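Local coordinates for protein phospho-2-dehydro-3-deoxyheptonate aldolase (Francisella tularensis, PDB 3TQK) that probably catalyses the condensation of phosphoenolpyruvate with D-erythrose 4-phosphate to give DAHP, the first step of chorismate biosynthesis, at residues Ile67-Lys72 with Ser300-Gly305; His169-Ser174 with Tyr202-Leu207; Glu285-Ser290 with Ala338-Val343. All blocks are in the same frame, centred on the assembly; numbering follows the deposited sequence.

Contact 1. Residues Ile67-Lys72 with Ser300-Gly305; sequences IEYATK and SNLVAG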
ATOM      1  N   ILE A  67     -22.290  -2.423  20.316  1.00 34.82           N
ATOM      2  CA  ILE A  67     -22.407  -2.183  21.753  1.00 35.40           C
ATOM      3  C   ILE A  67     -22.985  -3.420  22.460  1.00 37.25           C
ATOM      4  O   ILE A  67     -22.427  -3.879  23.465  1.00 36.94           O
ATOM      5  CB  ILE A  67     -23.280  -0.932  22.053  1.00 36.64           C
ATOM      6  CG1 ILE A  67     -22.546   0.358  21.642  1.00 34.85           C
ATOM      7  CG2 ILE A  67     -23.692  -0.888  23.531  1.00 37.25           C
ATOM      8  CD1 ILE A  67     -21.365   0.714  22.515  1.00 32.55           C
ATOM      9  N   GLU A  68     -24.078  -3.977  21.940  1.00 38.50           N
ATOM     10  CA  GLU A  68     -24.625  -5.188  22.555  1.00 40.53           C
ATOM     11  C   GLU A  68     -23.607  -6.328  22.600  1.00 39.13           C
ATOM     12  O   GLU A  68     -23.486  -6.998  23.620  1.00 39.55           O
ATOM     13  CB  GLU A  68     -25.897  -5.662  21.863  1.00 42.96           C
ATOM     14  CG  GLU A  68     -26.611  -6.776  22.630  1.00 46.76           C
ATOM     15  CD  GLU A  68     -27.864  -7.264  21.933  1.00 50.63           C
ATOM     16  OE1 GLU A  68     -28.163  -8.469  22.040  1.00 53.58           O
ATOM     17  OE2 GLU A  68     -28.545  -6.448  21.276  1.00 53.19           O
ATOM     18  N   TYR A  69     -22.882  -6.542  21.502  1.00 37.59           N
ATOM     19  CA  TYR A  69     -21.808  -7.543  21.465  1.00 36.26           C
ATOM     20  C   TYR A  69     -20.773  -7.265  22.553  1.00 34.99           C
ATOM     21  O   TYR A  69     -20.343  -8.175  23.263  1.00 35.14           O
ATOM     22  CB  TYR A  69     -21.118  -7.558  20.090  1.00 34.93           C
ATOM     23  CG  TYR A  69     -20.040  -8.622  19.961  1.00 33.18           C
ATOM     24  CD1 TYR A  69     -18.722  -8.335  20.269  1.00 30.89           C
ATOM     25  CD2 TYR A  69     -20.348  -9.908  19.542  1.00 33.28           C
ATOM     26  CE1 TYR A  69     -17.736  -9.295  20.161  1.00 30.68           C
ATOM     27  CE2 TYR A  69     -19.378 -10.878  19.434  1.00 33.06           C
ATOM     28  CZ  TYR A  69     -18.067 -10.567  19.748  1.00 32.56           C
ATOM     29  OH  TYR A  69     -17.082 -11.521  19.653  1.00 31.78           O
ATOM     30  N   ALA A  70     -20.387  -5.997  22.676  1.00 33.89           N
ATOM     31  CA  ALA A  70     -19.347  -5.582  23.616  1.00 32.68           C
ATOM     32  C   ALA A  70     -19.742  -5.872  25.047  1.00 34.20           C
ATOM     33  O   ALA A  70     -18.909  -6.297  25.845  1.00 33.97           O
ATOM     34  CB  ALA A  70     -19.046  -4.120  23.461  1.00 31.54           C
ATOM     35  N   THR A  71     -21.007  -5.630  25.366  1.00 36.23           N
ATOM     36  CA  THR A  71     -21.546  -5.928  26.682  1.00 38.09           C
ATOM     37  C   THR A  71     -21.347  -7.401  27.039  1.00 38.65           C
ATOM     38  O   THR A  71     -20.872  -7.729  28.126  1.00 38.34           O
ATOM     39  CB  THR A  71     -23.045  -5.588  26.750  1.00 40.40           C
ATOM     40  OG1 THR A  71     -23.241  -4.248  26.273  1.00 40.66           O
ATOM     41  CG2 THR A  71     -23.578  -5.738  28.185  1.00 41.68           C
ATOM     42  N   LYS A  72     -21.710  -8.278  26.111  1.00 39.34           N
ATOM     43  CA  LYS A  72     -21.526  -9.707  26.302  1.00 40.48           C
ATOM     44  C   LYS A  72     -20.047 -10.042  26.469  1.00 38.57           C
ATOM     45  O   LYS A  72     -19.688 -10.825  27.330  1.00 38.77           O
ATOM     46  CB  LYS A  72     -22.131 -10.505  25.138  1.00 41.55           C
ATOM     47  CG  LYS A  72     -23.653 -10.716  25.249  1.00 45.63           C
ATOM     48  CD  LYS A  72     -24.224 -11.463  24.024  1.00 47.94           C
ATOM     49  CE  LYS A  72     -25.157 -12.614  24.432  1.00 51.28           C
ATOM     50  NZ  LYS A  72     -26.278 -12.180  25.316  1.00 53.91           N
ATOM     51  N   SER A 300     -16.005 -13.043  15.173  1.00 34.76           N
ATOM     52  CA  SER A 300     -17.115 -13.445  16.026  1.00 36.51           C
ATOM     53  C   SER A 300     -18.223 -12.396  16.009  1.00 37.29           C
ATOM     54  O   SER A 300     -17.949 -11.201  15.900  1.00 36.08           O
ATOM     55  CB  SER A 300     -16.590 -13.627  17.458  1.00 36.19           C
ATOM     56  OG  SER A 300     -17.636 -13.673  18.416  1.00 35.62           O
ATOM     57  N   ASN A 301     -19.470 -12.835  16.136  1.00 39.60           N
ATOM     58  CA  ASN A 301     -20.610 -11.900  16.186  1.00 40.67           C
ATOM     59  C   ASN A 301     -21.754 -12.498  17.008  1.00 42.88           C
ATOM     60  O   ASN A 301     -21.594 -13.555  17.613  1.00 43.33           O
ATOM     61  CB  ASN A 301     -21.076 -11.539  14.759  1.00 41.04           C
ATOM     62  CG  ASN A 301     -21.491 -10.061  14.611  1.00 41.30           C
ATOM     63  OD1 ASN A 301     -22.088  -9.457  15.514  1.00 41.20           O
ATOM     64  ND2 ASN A 301     -21.182  -9.486  13.451  1.00 41.41           N
ATOM     65  N   LEU A 302     -22.895 -11.815  17.027  1.00 44.36           N
ATOM     66  CA  LEU A 302     -24.059 -12.254  17.793  1.00 46.95           C
ATOM     67  C   LEU A 302     -24.737 -13.452  17.138  1.00 49.56           C
ATOM     68  O   LEU A 302     -25.036 -14.443  17.809  1.00 51.26           O
ATOM     69  CB  LEU A 302     -25.059 -11.104  17.944  1.00 47.44           C
ATOM     70  CG  LEU A 302     -24.554  -9.901  18.746  1.00 45.52           C
ATOM     71  CD1 LEU A 302     -25.474  -8.690  18.569  1.00 44.94           C
ATOM     72  CD2 LEU A 302     -24.414 -10.274  20.222  1.00 45.17           C
ATOM     73  N   VAL A 303     -24.982 -13.351  15.832  1.00 50.40           N
ATOM     74  CA  VAL A 303     -25.544 -14.457  15.040  1.00 52.74           C
ATOM     75  C   VAL A 303     -24.454 -14.993  14.113  1.00 51.83           C
ATOM     76  O   VAL A 303     -23.638 -14.222  13.596  1.00 49.97           O
ATOM     77  CB  VAL A 303     -26.777 -13.996  14.223  1.00 54.61           C
ATOM     78  CG1 VAL A 303     -27.340 -15.141  13.361  1.00 56.75           C
ATOM     79  CG2 VAL A 303     -27.848 -13.432  15.150  1.00 55.21           C
ATOM     80  N   ALA A 304     -24.429 -16.310  13.921  1.00 53.47           N
ATOM     81  CA  ALA A 304     -23.384 -16.962  13.123  1.00 52.83           C
ATOM     82  C   ALA A 304     -23.534 -16.698  11.615  1.00 53.30           C
ATOM     83  O   ALA A 304     -24.622 -16.371  11.130  1.00 54.69           O
ATOM     84  CB  ALA A 304     -23.361 -18.476  13.401  1.00 54.46           C
ATOM     85  N   GLY A 305     -22.416 -16.832  10.898  1.00 52.33           N
ATOM     86  CA  GLY A 305     -22.390 -16.771   9.438  1.00 52.98           C
ATOM     87  C   GLY A 305     -22.317 -15.368   8.875  1.00 51.39           C
ATOM     88  O   GLY A 305     -21.723 -14.482   9.480  1.00 49.12           O
TER

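Contact 2. Residues His169-Ser174 with Tyr202-Leu207; sequences HRELAS and YPHHFL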
ATOM      1  N   HIS A 169       2.779   2.607   5.029  1.00 19.59           N
ATOM      2  CA  HIS A 169       2.177   1.852   6.121  1.00 19.18           C
ATOM      3  C   HIS A 169       3.196   1.434   7.191  1.00 18.97           C
ATOM      4  O   HIS A 169       2.903   1.497   8.391  1.00 17.62           O
ATOM      5  CB  HIS A 169       1.374   0.669   5.580  1.00 19.65           C
ATOM      6  CG  HIS A 169       0.127   1.102   4.876  1.00 19.79           C
ATOM      7  ND1 HIS A 169       0.123   1.509   3.557  1.00 19.87           N
ATOM      8  CD2 HIS A 169      -1.133   1.289   5.336  1.00 18.59           C
ATOM      9  CE1 HIS A 169      -1.102   1.879   3.222  1.00 19.85           C
ATOM     10  NE2 HIS A 169      -1.883   1.754   4.283  1.00 19.05           N
ATOM     11  N   ARG A 170       4.395   1.045   6.761  1.00 19.19           N
ATOM     12  CA  ARG A 170       5.486   0.799   7.699  1.00 19.45           C
ATOM     13  C   ARG A 170       5.849   2.110   8.422  1.00 18.90           C
ATOM     14  O   ARG A 170       5.994   2.148   9.638  1.00 18.41           O
ATOM     15  CB  ARG A 170       6.686   0.212   6.959  1.00 20.56           C
ATOM     16  CG  ARG A 170       6.390  -1.125   6.298  1.00 21.20           C
ATOM     17  CD  ARG A 170       7.411  -1.489   5.221  1.00 22.51           C
ATOM     18  NE  ARG A 170       7.215  -2.867   4.761  1.00 23.12           N
ATOM     19  CZ  ARG A 170       8.155  -3.631   4.219  1.00 24.31           C
ATOM     20  NH1 ARG A 170       9.373  -3.162   4.024  1.00 25.41           N
ATOM     21  NH2 ARG A 170       7.873  -4.872   3.848  1.00 26.15           N
ATOM     22  N   GLU A 171       5.927   3.200   7.679  1.00 19.50           N
ATOM     23  CA  GLU A 171       6.238   4.506   8.269  1.00 19.78           C
ATOM     24  C   GLU A 171       5.184   4.958   9.272  1.00 19.22           C
ATOM     25  O   GLU A 171       5.503   5.438  10.373  1.00 18.98           O
ATOM     26  CB  GLU A 171       6.356   5.532   7.158  1.00 20.68           C
ATOM     27  CG  GLU A 171       7.545   5.263   6.228  1.00 22.15           C
ATOM     28  CD  GLU A 171       7.528   6.097   4.976  1.00 23.53           C
ATOM     29  OE1 GLU A 171       6.470   6.630   4.584  1.00 26.05           O
ATOM     30  OE2 GLU A 171       8.596   6.219   4.369  1.00 26.87           O
ATOM     31  N   LEU A 172       3.930   4.809   8.863  1.00 18.85           N
ATOM     32  CA  LEU A 172       2.775   5.102   9.700  1.00 18.97           C
ATOM     33  C   LEU A 172       2.839   4.310  11.005  1.00 18.31           C
ATOM     34  O   LEU A 172       2.648   4.862  12.083  1.00 18.44           O
ATOM     35  CB  LEU A 172       1.485   4.758   8.932  1.00 19.14           C
ATOM     36  CG  LEU A 172       0.185   4.707   9.720  1.00 20.95           C
ATOM     37  CD1 LEU A 172      -0.199   6.120  10.195  1.00 24.68           C
ATOM     38  CD2 LEU A 172      -0.915   4.120   8.871  1.00 23.50           C
ATOM     39  N   ALA A 173       3.120   3.016  10.901  1.00 17.85           N
ATOM     40  CA  ALA A 173       3.179   2.164  12.072  1.00 17.53           C
ATOM     41  C   ALA A 173       4.285   2.612  12.993  1.00 17.49           C
ATOM     42  O   ALA A 173       4.137   2.524  14.207  1.00 16.85           O
ATOM     43  CB  ALA A 173       3.384   0.694  11.672  1.00 17.44           C
ATOM     44  N   SER A 174       5.392   3.090  12.412  1.00 17.77           N
ATOM     45  CA  SER A 174       6.539   3.548  13.203  1.00 18.32           C
ATOM     46  C   SER A 174       6.230   4.787  14.048  1.00 18.80           C
ATOM     47  O   SER A 174       7.012   5.135  14.933  1.00 19.13           O
ATOM     48  CB  SER A 174       7.743   3.852  12.302  1.00 19.14           C
ATOM     49  OG  SER A 174       7.596   5.107  11.643  1.00 19.12           O
ATOM     50  N   TYR A 202      12.295   1.457  13.116  1.00 23.49           N
ATOM     51  CA  TYR A 202      13.164   2.600  12.857  1.00 24.43           C
ATOM     52  C   TYR A 202      12.448   3.930  12.890  1.00 24.25           C
ATOM     53  O   TYR A 202      11.238   3.988  12.698  1.00 23.89           O
ATOM     54  CB  TYR A 202      13.843   2.455  11.503  1.00 25.59           C
ATOM     55  CG  TYR A 202      14.906   1.375  11.486  1.00 27.20           C
ATOM     56  CD1 TYR A 202      16.209   1.646  11.882  1.00 31.13           C
ATOM     57  CD2 TYR A 202      14.600   0.091  11.073  1.00 27.17           C
ATOM     58  CE1 TYR A 202      17.193   0.645  11.855  1.00 33.04           C
ATOM     59  CE2 TYR A 202      15.545  -0.898  11.042  1.00 30.01           C
ATOM     60  CZ  TYR A 202      16.836  -0.626  11.434  1.00 32.26           C
ATOM     61  OH  TYR A 202      17.747  -1.640  11.393  1.00 33.83           O
ATOM     62  N   PRO A 203      13.198   5.020  13.120  1.00 25.11           N
ATOM     63  CA  PRO A 203      12.611   6.334  12.949  1.00 24.68           C
ATOM     64  C   PRO A 203      12.470   6.634  11.458  1.00 24.70           C
ATOM     65  O   PRO A 203      13.296   6.202  10.645  1.00 25.90           O
ATOM     66  CB  PRO A 203      13.622   7.286  13.623  1.00 26.06           C
ATOM     67  CG  PRO A 203      14.705   6.406  14.215  1.00 27.43           C
ATOM     68  CD  PRO A 203      14.619   5.097  13.507  1.00 26.97           C
ATOM     69  N   HIS A 204      11.420   7.354  11.106  1.00 23.55           N
ATOM     70  CA  HIS A 204      11.155   7.708   9.726  1.00 23.60           C
ATOM     71  C   HIS A 204      10.714   9.173   9.665  1.00 24.29           C
ATOM     72  O   HIS A 204      10.117   9.694  10.616  1.00 24.05           O
ATOM     73  CB  HIS A 204      10.027   6.817   9.159  1.00 22.41           C
ATOM     74  CG  HIS A 204      10.425   5.391   8.939  1.00 19.84           C
ATOM     75  ND1 HIS A 204      11.068   4.968   7.799  1.00 19.35           N
ATOM     76  CD2 HIS A 204      10.283   4.291   9.719  1.00 18.42           C
ATOM     77  CE1 HIS A 204      11.300   3.667   7.881  1.00 19.99           C
ATOM     78  NE2 HIS A 204      10.818   3.227   9.031  1.00 16.75           N
ATOM     79  N   HIS A 205      11.028   9.825   8.550  1.00 25.31           N
ATOM     80  CA  HIS A 205      10.390  11.072   8.165  1.00 25.73           C
ATOM     81  C   HIS A 205       9.428  10.738   7.027  1.00 24.95           C
ATOM     82  O   HIS A 205       9.827  10.133   6.039  1.00 25.19           O
ATOM     83  CB  HIS A 205      11.428  12.099   7.705  1.00 27.20           C
ATOM     84  CG  HIS A 205      12.155  12.780   8.824  1.00 29.03           C
ATOM     85  ND1 HIS A 205      13.007  12.110   9.678  1.00 29.67           N
ATOM     86  CD2 HIS A 205      12.180  14.078   9.211  1.00 30.92           C
ATOM     87  CE1 HIS A 205      13.517  12.963  10.549  1.00 31.46           C
ATOM     88  NE2 HIS A 205      13.042  14.167  10.279  1.00 33.48           N
ATOM     89  N   PHE A 206       8.157  11.097   7.177  1.00 24.23           N
ATOM     90  CA  PHE A 206       7.172  10.847   6.120  1.00 23.53           C
ATOM     91  C   PHE A 206       6.042  11.857   6.140  1.00 23.56           C
ATOM     92  O   PHE A 206       5.838  12.539   7.131  1.00 23.62           O
ATOM     93  CB  PHE A 206       6.614   9.428   6.230  1.00 22.70           C
ATOM     94  CG  PHE A 206       5.564   9.237   7.309  1.00 20.95           C
ATOM     95  CD1 PHE A 206       5.900   9.248   8.649  1.00 20.88           C
ATOM     96  CD2 PHE A 206       4.251   8.980   6.970  1.00 19.59           C
ATOM     97  CE1 PHE A 206       4.935   9.040   9.623  1.00 19.13           C
ATOM     98  CE2 PHE A 206       3.295   8.758   7.932  1.00 17.16           C
ATOM     99  CZ  PHE A 206       3.639   8.795   9.260  1.00 18.33           C
ATOM    100  N   LEU A 207       5.311  11.932   5.032  1.00 23.64           N
ATOM    101  CA  LEU A 207       4.203  12.841   4.894  1.00 23.21           C
ATOM    102  C   LEU A 207       2.925  12.235   5.468  1.00 22.52           C
ATOM    103  O   LEU A 207       2.568  11.085   5.152  1.00 22.71           O
ATOM    104  CB  LEU A 207       4.034  13.201   3.433  1.00 23.76           C
ATOM    105  CG  LEU A 207       5.273  13.858   2.819  1.00 25.50           C
ATOM    106  CD1 LEU A 207       5.116  13.973   1.303  1.00 25.49           C
ATOM    107  CD2 LEU A 207       5.552  15.215   3.457  1.00 24.22           C
TER

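Contact 3. Residues Glu285-Ser290 with Ala338-Val343; sequences EQIKHS and AEAVQV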
ATOM      1  N   GLU A 285      -2.857 -26.476  21.439  1.00 39.79           N
ATOM      2  CA  GLU A 285      -1.878 -27.537  21.677  1.00 41.25           C
ATOM      3  C   GLU A 285      -0.470 -26.952  21.637  1.00 39.61           C
ATOM      4  O   GLU A 285       0.375 -27.314  22.462  1.00 40.00           O
ATOM      5  CB  GLU A 285      -2.032 -28.688  20.664  1.00 43.35           C
ATOM      6  CG  GLU A 285      -0.966 -29.797  20.757  1.00 45.95           C
ATOM      7  CD  GLU A 285      -1.111 -30.735  21.971  1.00 49.04           C
ATOM      8  OE1 GLU A 285      -2.073 -30.597  22.767  1.00 49.15           O
ATOM      9  OE2 GLU A 285      -0.249 -31.635  22.112  1.00 51.70           O
ATOM     10  N   GLN A 286      -0.225 -26.046  20.690  1.00 37.98           N
ATOM     11  CA  GLN A 286       1.082 -25.404  20.574  1.00 36.55           C
ATOM     12  C   GLN A 286       1.365 -24.512  21.773  1.00 35.06           C
ATOM     13  O   GLN A 286       2.460 -24.551  22.330  1.00 34.76           O
ATOM     14  CB  GLN A 286       1.188 -24.575  19.297  1.00 35.57           C
ATOM     15  CG  GLN A 286       1.399 -25.375  18.033  1.00 37.19           C
ATOM     16  CD  GLN A 286       1.533 -24.470  16.826  1.00 36.77           C
ATOM     17  OE1 GLN A 286       2.511 -23.737  16.698  1.00 35.57           O
ATOM     18  NE2 GLN A 286       0.539 -24.498  15.946  1.00 37.08           N
ATOM     19  N   ILE A 287       0.375 -23.709  22.155  1.00 34.33           N
ATOM     20  CA  ILE A 287       0.490 -22.792  23.294  1.00 33.12           C
ATOM     21  C   ILE A 287       0.896 -23.506  24.583  1.00 34.49           C
ATOM     22  O   ILE A 287       1.617 -22.948  25.415  1.00 33.33           O
ATOM     23  CB  ILE A 287      -0.829 -22.027  23.508  1.00 32.67           C
ATOM     24  CG1 ILE A 287      -0.972 -20.941  22.428  1.00 30.77           C
ATOM     25  CG2 ILE A 287      -0.877 -21.402  24.899  1.00 31.42           C
ATOM     26  CD1 ILE A 287      -2.344 -20.329  22.327  1.00 29.97           C
ATOM     27  N   LYS A 288       0.452 -24.752  24.729  1.00 36.51           N
ATOM     28  CA  LYS A 288       0.778 -25.552  25.902  1.00 38.07           C
ATOM     29  C   LYS A 288       2.270 -25.871  26.053  1.00 38.32           C
ATOM     30  O   LYS A 288       2.756 -26.021  27.174  1.00 38.69           O
ATOM     31  CB  LYS A 288      -0.039 -26.846  25.881  1.00 39.99           C
ATOM     32  CG  LYS A 288      -1.436 -26.654  26.425  1.00 41.50           C
ATOM     33  CD  LYS A 288      -2.538 -27.305  25.597  1.00 43.66           C
ATOM     34  CE  LYS A 288      -2.847 -28.713  25.985  1.00 45.52           C
ATOM     35  NZ  LYS A 288      -4.276 -28.991  25.690  1.00 47.29           N
ATOM     36  N   HIS A 289       2.997 -25.956  24.941  1.00 38.34           N
ATOM     37  CA  HIS A 289       4.382 -26.449  24.963  1.00 39.26           C
ATOM     38  C   HIS A 289       5.450 -25.451  24.488  1.00 37.60           C
ATOM     39  O   HIS A 289       6.642 -25.774  24.460  1.00 38.48           O
ATOM     40  CB  HIS A 289       4.460 -27.738  24.143  1.00 41.22           C
ATOM     41  CG  HIS A 289       3.682 -28.871  24.742  1.00 44.68           C
ATOM     42  ND1 HIS A 289       2.609 -29.459  24.105  1.00 47.25           N
ATOM     43  CD2 HIS A 289       3.812 -29.511  25.930  1.00 46.97           C
ATOM     44  CE1 HIS A 289       2.121 -30.422  24.868  1.00 49.02           C
ATOM     45  NE2 HIS A 289       2.831 -30.473  25.983  1.00 49.30           N
ATOM     46  N   SER A 290       5.025 -24.241  24.137  1.00 35.51           N
ATOM     47  CA  SER A 290       5.918 -23.209  23.642  1.00 33.71           C
ATOM     48  C   SER A 290       5.295 -21.832  23.898  1.00 31.92           C
ATOM     49  O   SER A 290       4.079 -21.679  23.857  1.00 31.23           O
ATOM     50  CB  SER A 290       6.166 -23.426  22.149  1.00 34.11           C
ATOM     51  OG  SER A 290       6.807 -22.319  21.551  1.00 32.48           O
ATOM     52  N   ALA A 338      -7.885 -20.434  27.587  1.00 36.84           N
ATOM     53  CA  ALA A 338      -7.565 -20.292  28.994  1.00 37.21           C
ATOM     54  C   ALA A 338      -6.995 -21.599  29.539  1.00 38.87           C
ATOM     55  O   ALA A 338      -6.090 -21.575  30.369  1.00 38.59           O
ATOM     56  CB  ALA A 338      -8.799 -19.856  29.790  1.00 37.73           C
ATOM     57  N   GLU A 339      -7.510 -22.734  29.065  1.00 40.68           N
ATOM     58  CA  GLU A 339      -6.956 -24.026  29.461  1.00 42.54           C
ATOM     59  C   GLU A 339      -5.541 -24.182  28.920  1.00 41.19           C
ATOM     60  O   GLU A 339      -4.649 -24.628  29.637  1.00 41.55           O
ATOM     61  CB  GLU A 339      -7.816 -25.198  28.977  1.00 45.00           C
ATOM     62  CG  GLU A 339      -7.499 -26.489  29.740  1.00 49.16           C
ATOM     63  CD  GLU A 339      -8.167 -27.737  29.174  1.00 55.16           C
ATOM     64  OE1 GLU A 339      -8.622 -27.735  28.004  1.00 58.87           O
ATOM     65  OE2 GLU A 339      -8.231 -28.740  29.917  1.00 59.93           O
ATOM     66  N   ALA A 340      -5.351 -23.827  27.650  1.00 39.53           N
ATOM     67  CA  ALA A 340      -4.036 -23.855  27.022  1.00 38.27           C
ATOM     68  C   ALA A 340      -2.997 -23.110  27.854  1.00 36.67           C
ATOM     69  O   ALA A 340      -1.890 -23.606  28.044  1.00 36.55           O
ATOM     70  CB  ALA A 340      -4.103 -23.254  25.622  1.00 37.19           C
ATOM     71  N   VAL A 341      -3.355 -21.923  28.340  1.00 35.25           N
ATOM     72  CA  VAL A 341      -2.451 -21.115  29.151  1.00 33.94           C
ATOM     73  C   VAL A 341      -2.204 -21.774  30.511  1.00 35.55           C
ATOM     74  O   VAL A 341      -1.061 -21.833  30.976  1.00 35.36           O
ATOM     75  CB  VAL A 341      -2.976 -19.676  29.342  1.00 32.76           C
ATOM     76  CG1 VAL A 341      -2.125 -18.907  30.364  1.00 31.22           C
ATOM     77  CG2 VAL A 341      -2.993 -18.941  28.010  1.00 30.10           C
ATOM     78  N   GLN A 342      -3.253 -22.292  31.140  1.00 36.75           N
ATOM     79  CA  GLN A 342      -3.083 -22.946  32.445  1.00 38.52           C
ATOM     80  C   GLN A 342      -2.064 -24.100  32.372  1.00 39.42           C
ATOM     81  O   GLN A 342      -1.204 -24.231  33.245  1.00 39.56           O
ATOM     82  CB  GLN A 342      -4.428 -23.419  33.003  1.00 39.91           C
ATOM     83  CG  GLN A 342      -5.339 -22.260  33.410  1.00 40.47           C
ATOM     84  CD  GLN A 342      -6.809 -22.636  33.457  1.00 42.31           C
ATOM     85  OE1 GLN A 342      -7.155 -23.803  33.571  1.00 45.95           O
ATOM     86  NE2 GLN A 342      -7.679 -21.642  33.375  1.00 42.35           N
ATOM     87  N   VAL A 343      -2.143 -24.899  31.310  1.00 39.97           N
ATOM     88  CA  VAL A 343      -1.219 -26.010  31.110  1.00 41.02           C
ATOM     89  C   VAL A 343       0.173 -25.506  30.736  1.00 39.82           C
ATOM     90  O   VAL A 343       1.190 -26.109  31.096  1.00 40.49           O
ATOM     91  CB  VAL A 343      -1.744 -26.982  30.033  1.00 42.28           C
ATOM     92  CG1 VAL A 343      -0.690 -28.025  29.669  1.00 43.53           C
ATOM     93  CG2 VAL A 343      -3.017 -27.670  30.519  1.00 43.35           C
TER

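Contact 1. Residues Ile67-Lys72 with Ser300-Gly305
Tyr69 reaches from helix 63-80 to Ser300 and Asn301, just past the last strand of the TIM barrel. Helix 63-80 follows strand 51-56, the first of the barrel, so the contact lies where the eight-stranded sheet closes. The buried half is tight. The Tyr69 ring leaves the helix with CG anti to the backbone N (chi1 -177°), which sends it straight to the other segment. Its OH meets Ser300 OG at 2.5 Å, a hydrogen bond in which either hydroxyl could be the donor. Ser300 OG lies at the edge of the ring, near its plane. It also bonds to Thr330 OG1, so two hydroxyls grip it. Further back along the ring, Tyr69 CE2 packs 3.6 Å from Asn301 CA. Met88 and Val55 of neighbouring barrel strands also touch the tyrosine. Ser300 directly follows the manganese ligand Glu299, and the Asn301 side chain is about 10 Å from the metal.

The outer half is looser and carried by Leu302. Its CD2 branch sits 4.0 Å from Tyr69 CA. The CD1 branch only brushes Glu68 CD at 4.4 Å. Glu68 itself is exposed and spends its OE2 on Tyr316 OH. Lys72 is exposed too, and its bent chain crosses Leu302 obliquely, with CD 4.0 Å from CD2.

Contact 2. Residues His169-Ser174 with Tyr202-Leu207
Helix 169-173 passes strand 205-207 with 9.0 Å between the axes and 112° between their directions, and the backbones come nearest at Glu171 and His204. Glu171 fills the gap with its aliphatic part. Its CG lies over one face of the His204 ring, a CH-pi contact with CG 4.2 Å from the ring centroid. Its CB makes a second one over one face of the Phe206 ring, 4.1 Å from that ring's centroid. The Phe206 ring stands up from the strand with CG between the backbone N and the carbonyl carbon (chi1 78°). This carries its far end against the helix backbone, where CZ is 3.8 Å from Leu172 CA. The strand belongs to the two-stranded antiparallel hairpin 205-209/215-220, an addition to the TIM barrel that here packs on the barrel helix between strands 156-159 and 179-183. Ser174 OG comes to the edge of the His204 ring, 3.4 Å from CD2. It also bonds to Thr220 OG1 on the other hairpin strand. His204 ND1 is hydrogen-bonded to Lys102 of the second subunit, and its NE2 to Ser199 O. The same Lys102 makes a long, weak ion pair with Glu171 OE2.

Contact 3. Residues Glu285-Ser290 with Ala338-Val343
Lys288 lies against Ala340 and Val343 where two outer helices of the TIM barrel run side by side. Helix 276-289 precedes the eighth barrel strand, 293-299, and helix 327-344 follows it. Around the contact their axes are 7.7 Å apart and only 23° from parallel. The backbones come nearest at Lys288 and Ala340.

The lysine can be followed outward from its backbone. CB is 4.0 Å from Val343 CG1. CG carries the closest approach, 3.5 Å from Ala340 O, and it also lies against Val343 CG1. The Val343 side chain crosses the lysine at a slant. The chain then bends at chi2 (135°) and chi3 (89°). This turn brings CD over Ala340, 4.0 Å from its CA. Beyond CD the lysine no longer packs on residues 338-343. At the outer edge, Lys288 NZ makes a long salt bridge of 4.0 Å with Glu285 OE1, one turn back on its own helix. Glu339 OE1 lies 5.1 Å from Lys288 NZ, too far for contact, although its negative charge may still be felt. The aliphatic stem is thus set between the helices while the charged end stays at the outer side.

The inner side of the interface is apolar. Ile287 points its CG2 at the methyl of Ala340, 3.8 Å from Ala340 CB, and the small alanine lets the two backbones come close. Val341 points away from the other helix, and its CG2 meets Ile287 CG2 more loosely. Val51 of the first barrel strand touches both Ile287 and Val341, which ties the pair of helices to the barrel wall. Nearby, Arg344 NE gives a hydrogen bond to the backbone carbonyl oxygen of Ile287.

How the contacts relate
The three contacts are spread over one TIM barrel and do not touch. Contacts 1 and 3 have centres 26 Å apart. Each lies about 35 Å from contact 2, centre to centre, and contact 2 is across the chain's centre from contact 1. Along the chain, both segments of contact 2 fall between those of contact 1. Contact 2 is complete before contact 3 begins, while the segments of contacts 1 and 3 alternate. Contact 1 sets the first barrel helix on the end of the last strand, 293-299, while contact 3 pairs the helices on either side of that strand in sequence. Contact 2 instead holds an added hairpin at the face where the second subunit packs.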